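Local coordinates for ESAT-6/WXG100 secretion system protein (Streptococcus gallolyticus, PDB 7JQE), which forms the extracellular region of EsaA, a membrane subunit of the bacterial type VIIb secretion system, and probably serves in the export of protein toxins, at residues Thr187-Ser190 with Glu191-Thr194; Glu193-Ile196 with Ala197-Gly201; Thr338-Ala342 with Asp343-Val347; Asp397-Ser400 with Leu401-Asp405. All coordinates share one frame; numbering follows the deposited sequence.

How the contacts relate
Contacts 1 and 2 follow each other along the chain. Contact 1 turns the loop after helix 169-179 into helix 191-200, and contact 2 carries that helix on towards its end. They overlap at E193 and T194, and their centres are 11 Å apart. Contact 3 comes next in sequence but far off in space, about 71 Å from contact 2 between centres. It closes the loop between strands 337-341 and 348-351, in the strand-built part of the chain. Contact 4 lies back in the helical part, near the start of helix 396-427, whose later residues touch contact 2. Contacts 3 and 4 follow in series, and none nests. Contacts 1, 2 and 4 each touch the second subunit.

Contact 1: residues Thr187-Ser190 with Glu191-Thr194; sequences TLPS and EYET. With EDO (1,2-ethanediol), chain R.
S190 O takes two hydrogen bonds from one residue, T194. T194 N lies 3.1 Å from S190 O, in the carbonyl plane. T194 OG1 lies 3.2 Å from S190 O and comes from above that plane, 44° out of it, so it does not use a lone pair. OG1 sits beside the threonine's own backbone N (chi1 -69°), which turns the hydroxyl back towards the loop. A water adds a second link. It donates to P189 O at 2.9 Å and accepts from E193 N at 3.0 Å. Together these bonds join the loop to the first turn of helix 191-200, near the middle of the elongated EsaA fragment. The Y192 ring lies back along the loop. Its CD2 is 3.4 Å from P189 O, which meets the ring at the edge. The P189 ring runs beside it, with CD 3.9 Å from Y192 CE2. L188 crosses Y192 at about a right angle, its CD1 4.0 Å from Y192 CD2. The E191 chain bends at chi2 (88°) and brings OE1 to 3.5 Å from P189 CB. Y452 of the same chain touches L188, P189 and Y192. P430 and V448 of the second subunit pack on P189 and Y192.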
loop_
_atom_site.group_PDB
_atom_site.type_symbol
_atom_site.label_atom_id
_atom_site.label_comp_id
_atom_site.label_asym_id
_atom_site.label_seq_id
_atom_site.Cartn_x
_atom_site.Cartn_y
_atom_site.Cartn_z
ATOM N N THR A 187 -7.808 -14.745 10.405
ATOM C CA THR A 187 -8.353 -14.790 9.053
ATOM C C THR A 187 -8.278 -13.398 8.444
ATOM O O THR A 187 -8.925 -12.469 8.937
ATOM C CB THR A 187 -9.798 -15.295 9.055
ATOM O OG1 THR A 187 -9.822 -16.681 9.416
ATOM C CG2 THR A 187 -10.425 -15.123 7.679
ATOM N N LEU A 188 -7.493 -13.254 7.384
ATOM C CA LEU A 188 -7.405 -11.969 6.690
ATOM C C LEU A 188 -8.740 -11.660 6.026
ATOM O O LEU A 188 -9.212 -12.461 5.209
ATOM C CB LEU A 188 -6.287 -11.997 5.648
ATOM C CG LEU A 188 -5.924 -10.676 4.958
ATOM C CD1 LEU A 188 -5.335 -9.672 5.950
ATOM C CD2 LEU A 188 -4.960 -10.918 3.806
ATOM N N PRO A 189 -9.384 -10.538 6.339
ATOM C CA PRO A 189 -10.645 -10.211 5.663
ATOM C C PRO A 189 -10.459 -10.184 4.153
ATOM O O PRO A 189 -9.437 -9.722 3.639
ATOM C CB PRO A 189 -10.997 -8.822 6.212
ATOM C CG PRO A 189 -10.212 -8.691 7.471
ATOM C CD PRO A 189 -8.948 -9.464 7.244
ATOM N N SER A 190 -11.467 -10.688 3.440
ATOM C CA SER A 190 -11.391 -10.792 1.989
ATOM C C SER A 190 -11.502 -9.445 1.283
ATOM O O SER A 190 -11.273 -9.382 0.071
ATOM C CB SER A 190 -12.490 -11.723 1.486
ATOM O OG SER A 190 -13.757 -11.114 1.656
ATOM N N GLU A 191 -11.848 -8.374 2.005
ATOM C CA GLU A 191 -12.016 -7.075 1.365
ATOM C C GLU A 191 -10.704 -6.539 0.808
ATOM O O GLU A 191 -10.713 -5.769 -0.159
ATOM C CB GLU A 191 -12.615 -6.069 2.348
ATOM C CG GLU A 191 -14.120 -6.161 2.490
ATOM C CD GLU A 191 -14.547 -7.156 3.554
ATOM O OE1 GLU A 191 -13.669 -7.842 4.126
ATOM O OE2 GLU A 191 -15.765 -7.243 3.826
ATOM N N TYR A 192 -9.570 -6.915 1.402
ATOM C CA TYR A 192 -8.291 -6.472 0.856
ATOM C C TYR A 192 -8.095 -7.002 -0.559
ATOM O O TYR A 192 -7.808 -6.237 -1.487
ATOM C CB TYR A 192 -7.143 -6.909 1.765
ATOM C CG TYR A 192 -7.145 -6.216 3.108
ATOM C CD1 TYR A 192 -6.639 -4.932 3.247
ATOM C CD2 TYR A 192 -7.662 -6.841 4.232
ATOM C CE1 TYR A 192 -6.643 -4.294 4.471
ATOM C CE2 TYR A 192 -7.672 -6.210 5.458
ATOM C CZ TYR A 192 -7.161 -4.938 5.574
ATOM O OH TYR A 192 -7.166 -4.306 6.797
ATOM N N GLU A 193 -8.260 -8.313 -0.750
ATOM C CA GLU A 193 -8.128 -8.875 -2.089
ATOM C C GLU A 193 -9.170 -8.295 -3.038
ATOM O O GLU A 193 -8.897 -8.104 -4.228
ATOM C CB GLU A 193 -8.246 -10.396 -2.040
ATOM C CG GLU A 193 -8.607 -11.001 -3.384
ATOM C CD GLU A 193 -8.817 -12.498 -3.319
ATOM O OE1 GLU A 193 -8.581 -13.090 -2.242
ATOM O OE2 GLU A 193 -9.218 -13.082 -4.349
ATOM N N THR A 194 -10.372 -8.015 -2.534
ATOM C CA THR A 194 -11.420 -7.472 -3.393
ATOM C C THR A 194 -11.032 -6.101 -3.937
ATOM O O THR A 194 -11.255 -5.805 -5.118
ATOM C CB THR A 194 -12.741 -7.398 -2.625
ATOM O OG1 THR A 194 -13.218 -8.724 -2.371
ATOM C CG2 THR A 194 -13.784 -6.638 -3.421
HETATM C C1 EDO R . -8.588 -16.986 -4.179
HETATM O O1 EDO R . -9.593 -16.043 -4.572
HETATM C C2 EDO R . -8.611 -18.185 -5.122
HETATM O O2 EDO R . -7.495 -19.036 -4.837
HETATM O O HOH W 1 -7.869 -10.475 1.269
#

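Contact 2: residues Glu193-Ile196 with Ala197-Gly201; sequences ETEI and ASLMG. With EDO (1,2-ethanediol), chain R; EDO (1,2-ethanediol), chain X.
I196 and M200 stand side by side and point the same way, one turn apart on the alpha-helix 191-200. M200 is a selenomethionine. I196 CG2 lies 3.8 Å from M200 SE. M200 CG sits beside its own backbone N (chi1 -64°) and rests 3.3 Å from I196 O. Y241 of helix 225-244 touches both side chains, so this buried face joins the two helices. E195 and L199 form a second pair one turn apart, and these two cross obliquely. The E195 chain folds at chi2 (56°), which turns its carboxylate towards L199. E195 OE2 then lies 3.8 Å from L199 CG, a carboxylate oxygen beside the apolar branch point. M422 of helix 396-427 touches E195, I196 and L199, and T433 of the second subunit packs on E195. The backbone carries the usual i to i+4 bonds of the helix. A197 N is 2.9 Å from E193 O, and M200 N is 2.9 Å from I196 O. Between them come S198 N to T194 O and L199 N to E195 O. E195 OE2 also accepts a hydrogen bond from O1 of an ethanediol, probably from the crystallisation liquor, at 3.0 Å.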
loop_
_atom_site.group_PDB
_atom_site.type_symbol
_atom_site.label_atom_id
_atom_site.label_comp_id
_atom_site.label_asym_id
_atom_site.label_seq_id
_atom_site.Cartn_x
_atom_site.Cartn_y
_atom_site.Cartn_z
ATOM N N GLU A 193 -8.260 -8.313 -0.750
ATOM C CA GLU A 193 -8.128 -8.875 -2.089
ATOM C C GLU A 193 -9.170 -8.295 -3.038
ATOM O O GLU A 193 -8.897 -8.104 -4.228
ATOM C CB GLU A 193 -8.246 -10.396 -2.040
ATOM C CG GLU A 193 -8.607 -11.001 -3.384
ATOM C CD GLU A 193 -8.817 -12.498 -3.319
ATOM O OE1 GLU A 193 -8.581 -13.090 -2.242
ATOM O OE2 GLU A 193 -9.218 -13.082 -4.349
ATOM N N THR A 194 -10.372 -8.015 -2.534
ATOM C CA THR A 194 -11.420 -7.472 -3.393
ATOM C C THR A 194 -11.032 -6.101 -3.937
ATOM O O THR A 194 -11.255 -5.805 -5.118
ATOM C CB THR A 194 -12.741 -7.398 -2.625
ATOM O OG1 THR A 194 -13.218 -8.724 -2.371
ATOM C CG2 THR A 194 -13.784 -6.638 -3.421
ATOM N N GLU A 195 -10.445 -5.250 -3.093
ATOM C CA GLU A 195 -10.014 -3.931 -3.550
ATOM C C GLU A 195 -8.864 -4.043 -4.544
ATOM O O GLU A 195 -8.861 -3.379 -5.587
ATOM C CB GLU A 195 -9.610 -3.068 -2.356
ATOM C CG GLU A 195 -8.917 -1.764 -2.744
ATOM C CD GLU A 195 -9.750 -0.919 -3.686
ATOM O OE1 GLU A 195 -10.958 -1.205 -3.823
ATOM O OE2 GLU A 195 -9.197 0.027 -4.293
ATOM N N ILE A 196 -7.876 -4.882 -4.234
ATOM C CA ILE A 196 -6.740 -5.081 -5.131
ATOM C C ILE A 196 -7.218 -5.540 -6.505
ATOM O O ILE A 196 -6.801 -5.002 -7.540
ATOM C CB ILE A 196 -5.750 -6.082 -4.511
ATOM C CG1 ILE A 196 -5.218 -5.546 -3.181
ATOM C CG2 ILE A 196 -4.609 -6.377 -5.459
ATOM C CD1 ILE A 196 -4.342 -6.527 -2.444
ATOM N N ALA A 197 -8.096 -6.546 -6.541
ATOM C CA ALA A 197 -8.580 -7.047 -7.824
ATOM C C ALA A 197 -9.327 -5.972 -8.598
ATOM O O ALA A 197 -9.265 -5.940 -9.832
ATOM C CB ALA A 197 -9.477 -8.269 -7.618
ATOM N N SER A 198 -10.044 -5.091 -7.898
ATOM C CA SER A 198 -10.720 -3.989 -8.568
ATOM C C SER A 198 -9.713 -3.094 -9.277
ATOM O O SER A 198 -9.864 -2.783 -10.464
ATOM C CB SER A 198 -11.540 -3.190 -7.558
ATOM O OG SER A 198 -12.080 -2.024 -8.149
ATOM N N LEU A 199 -8.667 -2.680 -8.559
ATOM C CA LEU A 199 -7.610 -1.878 -9.166
ATOM C C LEU A 199 -6.985 -2.594 -10.358
ATOM O O LEU A 199 -6.770 -1.994 -11.417
ATOM C CB LEU A 199 -6.543 -1.554 -8.121
ATOM C CG LEU A 199 -6.825 -0.396 -7.167
ATOM C CD1 LEU A 199 -5.801 -0.387 -6.045
ATOM C CD2 LEU A 199 -6.797 0.923 -7.927
HETATM N N MSE A 200 -6.679 -3.877 -10.201
HETATM C CA MSE A 200 -5.959 -4.617 -11.230
HETATM C C MSE A 200 -6.825 -4.913 -12.449
HETATM O O MSE A 200 -6.307 -5.290 -13.500
HETATM C CB MSE A 200 -5.403 -5.923 -10.655
HETATM C CG MSE A 200 -4.352 -5.707 -9.570
HETATM SE SE MSE A 200 -3.467 -7.331 -8.940
HETATM C CE MSE A 200 -2.868 -8.075 -10.640
ATOM N N GLY A 201 -8.141 -4.735 -12.310
ATOM C CA GLY A 201 -9.039 -5.028 -13.417
ATOM C C GLY A 201 -8.797 -4.164 -14.641
ATOM O O GLY A 201 -9.153 -4.549 -15.757
HETATM C C1 EDO R . -8.588 -16.986 -4.179
HETATM O O1 EDO R . -9.593 -16.043 -4.572
HETATM C C2 EDO R . -8.611 -18.185 -5.122
HETATM O O2 EDO R . -7.495 -19.036 -4.837
HETATM C C1 EDO X . -12.519 2.187 -5.456
HETATM O O1 EDO X . -11.162 1.832 -5.759
HETATM C C2 EDO X . -13.310 0.938 -5.072
HETATM O O2 EDO X . -14.643 1.300 -4.690
#

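Contact 3: residues Thr338-Ala342 with Asp343-Val347; sequences TVVFA and DDNSV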
loop_
_atom_site.group_PDB
_atom_site.type_symbol
_atom_site.label_atom_id
_atom_site.label_comp_id
_atom_site.label_asym_id
_atom_site.label_seq_id
_atom_site.Cartn_x
_atom_site.Cartn_y
_atom_site.Cartn_z
ATOM N N THR A 338 22.021 26.184 -52.498
ATOM C CA THR A 338 22.420 26.451 -53.873
ATOM C C THR A 338 21.252 27.072 -54.626
ATOM O O THR A 338 20.132 26.554 -54.582
ATOM C CB THR A 338 22.891 25.175 -54.580
ATOM O OG1 THR A 338 21.850 24.195 -54.548
ATOM C CG2 THR A 338 24.135 24.612 -53.900
ATOM N N VAL A 339 21.517 28.180 -55.310
ATOM C CA VAL A 339 20.507 28.887 -56.087
ATOM C C VAL A 339 21.047 29.058 -57.498
ATOM O O VAL A 339 22.127 29.629 -57.687
ATOM C CB VAL A 339 20.147 30.243 -55.463
ATOM C CG1 VAL A 339 18.969 30.860 -56.187
ATOM C CG2 VAL A 339 19.829 30.065 -53.987
ATOM N N VAL A 340 20.307 28.550 -58.483
ATOM C CA VAL A 340 20.775 28.499 -59.862
ATOM C C VAL A 340 19.566 28.545 -60.784
ATOM O O VAL A 340 18.461 28.152 -60.400
ATOM C CB VAL A 340 21.626 27.233 -60.126
ATOM C CG1 VAL A 340 22.844 27.193 -59.206
ATOM C CG2 VAL A 340 20.780 25.979 -59.951
ATOM N N PHE A 341 19.779 29.040 -62.004
ATOM C CA PHE A 341 18.735 29.005 -63.019
ATOM C C PHE A 341 18.437 27.563 -63.412
ATOM O O PHE A 341 19.349 26.748 -63.587
ATOM C CB PHE A 341 19.147 29.816 -64.250
ATOM C CG PHE A 341 19.186 31.299 -64.010
ATOM C CD1 PHE A 341 18.022 31.995 -63.731
ATOM C CD2 PHE A 341 20.381 31.995 -64.062
ATOM C CE1 PHE A 341 18.049 33.356 -63.505
ATOM C CE2 PHE A 341 20.416 33.357 -63.836
ATOM C CZ PHE A 341 19.248 34.038 -63.558
ATOM N N ALA A 342 17.148 27.254 -63.570
ATOM C CA ALA A 342 16.717 25.859 -63.631
ATOM C C ALA A 342 17.202 25.159 -64.897
ATOM O O ALA A 342 17.568 23.978 -64.855
ATOM C CB ALA A 342 15.195 25.778 -63.525
ATOM N N ASP A 343 17.212 25.856 -66.033
ATOM C CA ASP A 343 17.495 25.178 -67.294
ATOM C C ASP A 343 18.989 25.027 -67.561
ATOM O O ASP A 343 19.403 24.049 -68.193
ATOM C CB ASP A 343 16.830 25.922 -68.452
ATOM C CG ASP A 343 17.371 27.328 -68.631
ATOM O OD1 ASP A 343 18.138 27.787 -67.759
ATOM O OD2 ASP A 343 17.033 27.972 -69.647
ATOM N N ASP A 344 19.808 25.970 -67.097
ATOM C CA ASP A 344 21.233 25.964 -67.403
ATOM C C ASP A 344 22.100 25.451 -66.266
ATOM O O ASP A 344 23.275 25.146 -66.496
ATOM C CB ASP A 344 21.709 27.377 -67.763
ATOM C CG ASP A 344 21.172 27.853 -69.093
ATOM O OD1 ASP A 344 20.567 27.035 -69.817
ATOM O OD2 ASP A 344 21.354 29.048 -69.415
ATOM N N ASN A 345 21.565 25.356 -65.052
ATOM C CA ASN A 345 22.387 25.215 -63.855
ATOM C C ASN A 345 23.375 26.368 -63.733
ATOM O O ASN A 345 24.417 26.243 -63.075
ATOM C CB ASN A 345 23.128 23.874 -63.832
ATOM C CG ASN A 345 23.704 23.554 -62.466
ATOM O OD1 ASN A 345 23.236 24.066 -61.449
ATOM N ND2 ASN A 345 24.733 22.715 -62.436
ATOM N N SER A 346 23.056 27.487 -64.372
ATOM C CA SER A 346 23.913 28.657 -64.438
ATOM C C SER A 346 23.473 29.699 -63.417
ATOM O O SER A 346 22.384 29.630 -62.841
ATOM C CB SER A 346 23.885 29.255 -65.846
ATOM O OG SER A 346 22.571 29.665 -66.187
ATOM N N VAL A 347 24.347 30.678 -63.200
ATOM C CA VAL A 347 24.079 31.786 -62.296
ATOM C C VAL A 347 24.038 33.122 -63.014
ATOM O O VAL A 347 23.752 34.144 -62.382
ATOM C CB VAL A 347 25.105 31.830 -61.146
ATOM C CG1 VAL A 347 24.982 30.586 -60.282
ATOM C CG2 VAL A 347 26.514 31.961 -61.698
#
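F341 and S346 make the shortest hydrogen bond of this turn. F341 N donates to S346 O at 2.8 Å, nearly along the C=O axis. A second backbone bond, N345 N to F341 O, is weak, at 3.0 Å. Both bonds therefore hold the same residue, F341, to two consecutive residues of the returning chain. Between F341 and S346 the chain makes a four-residue turn, A342 to N345. Its first three residues have right-handed helical backbones, and N345 then takes a left-handed one (phi 57°, psi 23°). The turn follows strand 337-341, an outer strand of a three-stranded antiparallel sheet, and leads to strand 348-351 of a four-stranded one. V339 and F341 reach strands of both sheets, among them 355-363 and 327-335, which is consistent with a beta-sandwich.

Van der Waals contacts line the turn. V340 CG1 meets V347 CG1 at 4.2 Å, and the two side chains slant across each other. The first torsion of N345 (chi1 -166°) carries its amide back over the strand, and OD1 comes to 3.5 Å from V340 CG2. This is a contact of a polar atom with a methyl group. The F341 ring meets the second segment with its CD2 and CE2 side. CD2 lies 3.3 Å from S346 O. CE2 lies 3.7 Å from V347 C, which sits at the ring edge.

The two aspartates of the turn pair with a lysine of the next strand. D343 OD1 and D344 OD2 both form salt bridges with K349 NZ.

Contact 4: residues Asp397-Ser400 with Leu401-Asp405; sequences DDVS and LVKDD. With EDO (1,2-ethanediol), chain C.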
loop_
_atom_site.group_PDB
_atom_site.type_symbol
_atom_site.label_atom_id
_atom_site.label_comp_id
_atom_site.label_asym_id
_atom_site.label_seq_id
_atom_site.Cartn_x
_atom_site.Cartn_y
_atom_site.Cartn_z
ATOM N N ASP A 397 6.402 14.373 -31.204
ATOM C CA ASP A 397 6.189 13.397 -30.146
ATOM C C ASP A 397 5.975 14.086 -28.802
ATOM O O ASP A 397 5.084 13.701 -28.037
ATOM C CB ASP A 397 7.366 12.421 -30.095
ATOM C CG ASP A 397 8.713 13.119 -30.105
ATOM O OD1 ASP A 397 8.742 14.369 -30.066
ATOM O OD2 ASP A 397 9.744 12.414 -30.147
ATOM N N ASP A 398 6.770 15.118 -28.509
ATOM C CA ASP A 398 6.574 15.892 -27.288
ATOM C C ASP A 398 5.140 16.406 -27.189
ATOM O O ASP A 398 4.481 16.248 -26.155
ATOM C CB ASP A 398 7.572 17.053 -27.243
ATOM C CG ASP A 398 8.980 16.610 -26.850
ATOM O OD1 ASP A 398 9.517 15.661 -27.458
ATOM O OD2 ASP A 398 9.558 17.225 -25.931
ATOM N N VAL A 399 4.638 17.018 -28.264
ATOM C CA VAL A 399 3.300 17.606 -28.237
ATOM C C VAL A 399 2.240 16.526 -28.072
ATOM O O VAL A 399 1.235 16.724 -27.376
ATOM C CB VAL A 399 3.062 18.443 -29.510
ATOM C CG1 VAL A 399 1.571 18.577 -29.800
ATOM C CG2 VAL A 399 3.690 19.820 -29.362
ATOM N N SER A 400 2.437 15.373 -28.711
ATOM C CA SER A 400 1.434 14.318 -28.649
ATOM C C SER A 400 1.444 13.631 -27.288
ATOM O O SER A 400 0.383 13.353 -26.717
ATOM C CB SER A 400 1.672 13.307 -29.769
ATOM O OG SER A 400 0.686 12.290 -29.746
ATOM N N LEU A 401 2.635 13.343 -26.759
ATOM C CA LEU A 401 2.741 12.783 -25.416
ATOM C C LEU A 401 1.925 13.595 -24.420
ATOM O O LEU A 401 1.111 13.047 -23.668
ATOM C CB LEU A 401 4.207 12.735 -24.985
ATOM C CG LEU A 401 4.425 12.487 -23.495
ATOM C CD1 LEU A 401 3.684 11.230 -23.085
ATOM C CD2 LEU A 401 5.914 12.390 -23.147
ATOM N N VAL A 402 2.121 14.914 -24.418
ATOM C CA VAL A 402 1.487 15.763 -23.415
ATOM C C VAL A 402 -0.028 15.782 -23.592
ATOM O O VAL A 402 -0.782 15.609 -22.627
ATOM C CB VAL A 402 2.084 17.179 -23.466
ATOM C CG1 VAL A 402 1.151 18.176 -22.801
ATOM C CG2 VAL A 402 3.447 17.189 -22.794
ATOM N N LYS A 403 -0.502 15.987 -24.822
ATOM C CA LYS A 403 -1.920 16.270 -25.018
ATOM C C LYS A 403 -2.765 15.023 -25.219
ATOM O O LYS A 403 -3.969 15.051 -24.934
ATOM C CB LYS A 403 -2.123 17.216 -26.208
ATOM C CG LYS A 403 -1.892 16.605 -27.587
ATOM C CD LYS A 403 -1.983 17.688 -28.676
ATOM C CE LYS A 403 -1.790 17.129 -30.087
ATOM N NZ LYS A 403 -2.931 16.275 -30.525
ATOM N N ASP A 404 -2.177 13.929 -25.697
ATOM C CA ASP A 404 -2.934 12.707 -25.946
ATOM C C ASP A 404 -2.764 11.666 -24.846
ATOM O O ASP A 404 -3.758 11.190 -24.292
ATOM C CB ASP A 404 -2.525 12.097 -27.294
ATOM C CG ASP A 404 -2.888 12.986 -28.471
ATOM O OD1 ASP A 404 -3.916 13.694 -28.388
ATOM O OD2 ASP A 404 -2.144 12.979 -29.477
ATOM N N ASP A 405 -1.525 11.318 -24.504
ATOM C CA ASP A 405 -1.240 10.096 -23.766
ATOM C C ASP A 405 -0.891 10.304 -22.301
ATOM O O ASP A 405 -1.133 9.407 -21.493
ATOM C CB ASP A 405 -0.092 9.338 -24.444
ATOM C CG ASP A 405 -0.443 8.892 -25.848
ATOM O OD1 ASP A 405 -1.575 8.404 -26.050
ATOM O OD2 ASP A 405 0.404 9.035 -26.753
HETATM C C1 EDO C . 12.381 14.419 -29.980
HETATM O O1 EDO C . 11.178 15.190 -29.855
HETATM C C2 EDO C . 13.273 14.645 -28.762
HETATM O O2 EDO C . 12.553 14.328 -27.561
#
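V399 CG1 overlaps the aliphatic part of K403, 3.7 Å from K403 CE, and the two side chains meet at a slant. K403 CG lies between its backbone N and carbonyl carbon (chi1 72°). This brings CG close to the backbone one turn back, 3.1 Å from V399 O. The end of the lysine chain bends at chi4, and NZ forms a salt bridge with D404 OD1 at 3.5 Å, its hydrogen bond weak.

S400 and D404 are joined twice. S400 OG donates to D404 OD2 at 2.9 Å, meeting the carboxylate on its anti side and 18° out of its plane. Chi1 of S400 (-178°) swings OG away from its own N and on towards D404. D404 N also donates to S400 O, at 2.8 Å. The D404 carboxylate thus bonds to a hydroxyl through one oxygen and to a lysine through the other.

All this lies near the start of the long helix 396-427, which has a wider pi-type turn at 401-405. The same helix of the second subunit packs here: its V402 touches D398 and L401, and its D398 touches V402. S256 and F257 of a loop touch S400, and F257 N donates to D405 OD2.

At the other end, D398 N donates to D397 OD1 at 2.6 Å. D397 OD1 and D398 OD1 are only 3.0 Å apart. O1 of an ethanediol, probably from the crystallisation liquor, is within reach of both oxygens, 2.6 Å from D397 OD1. D397 OD2 makes a long, weak ion pair with K216.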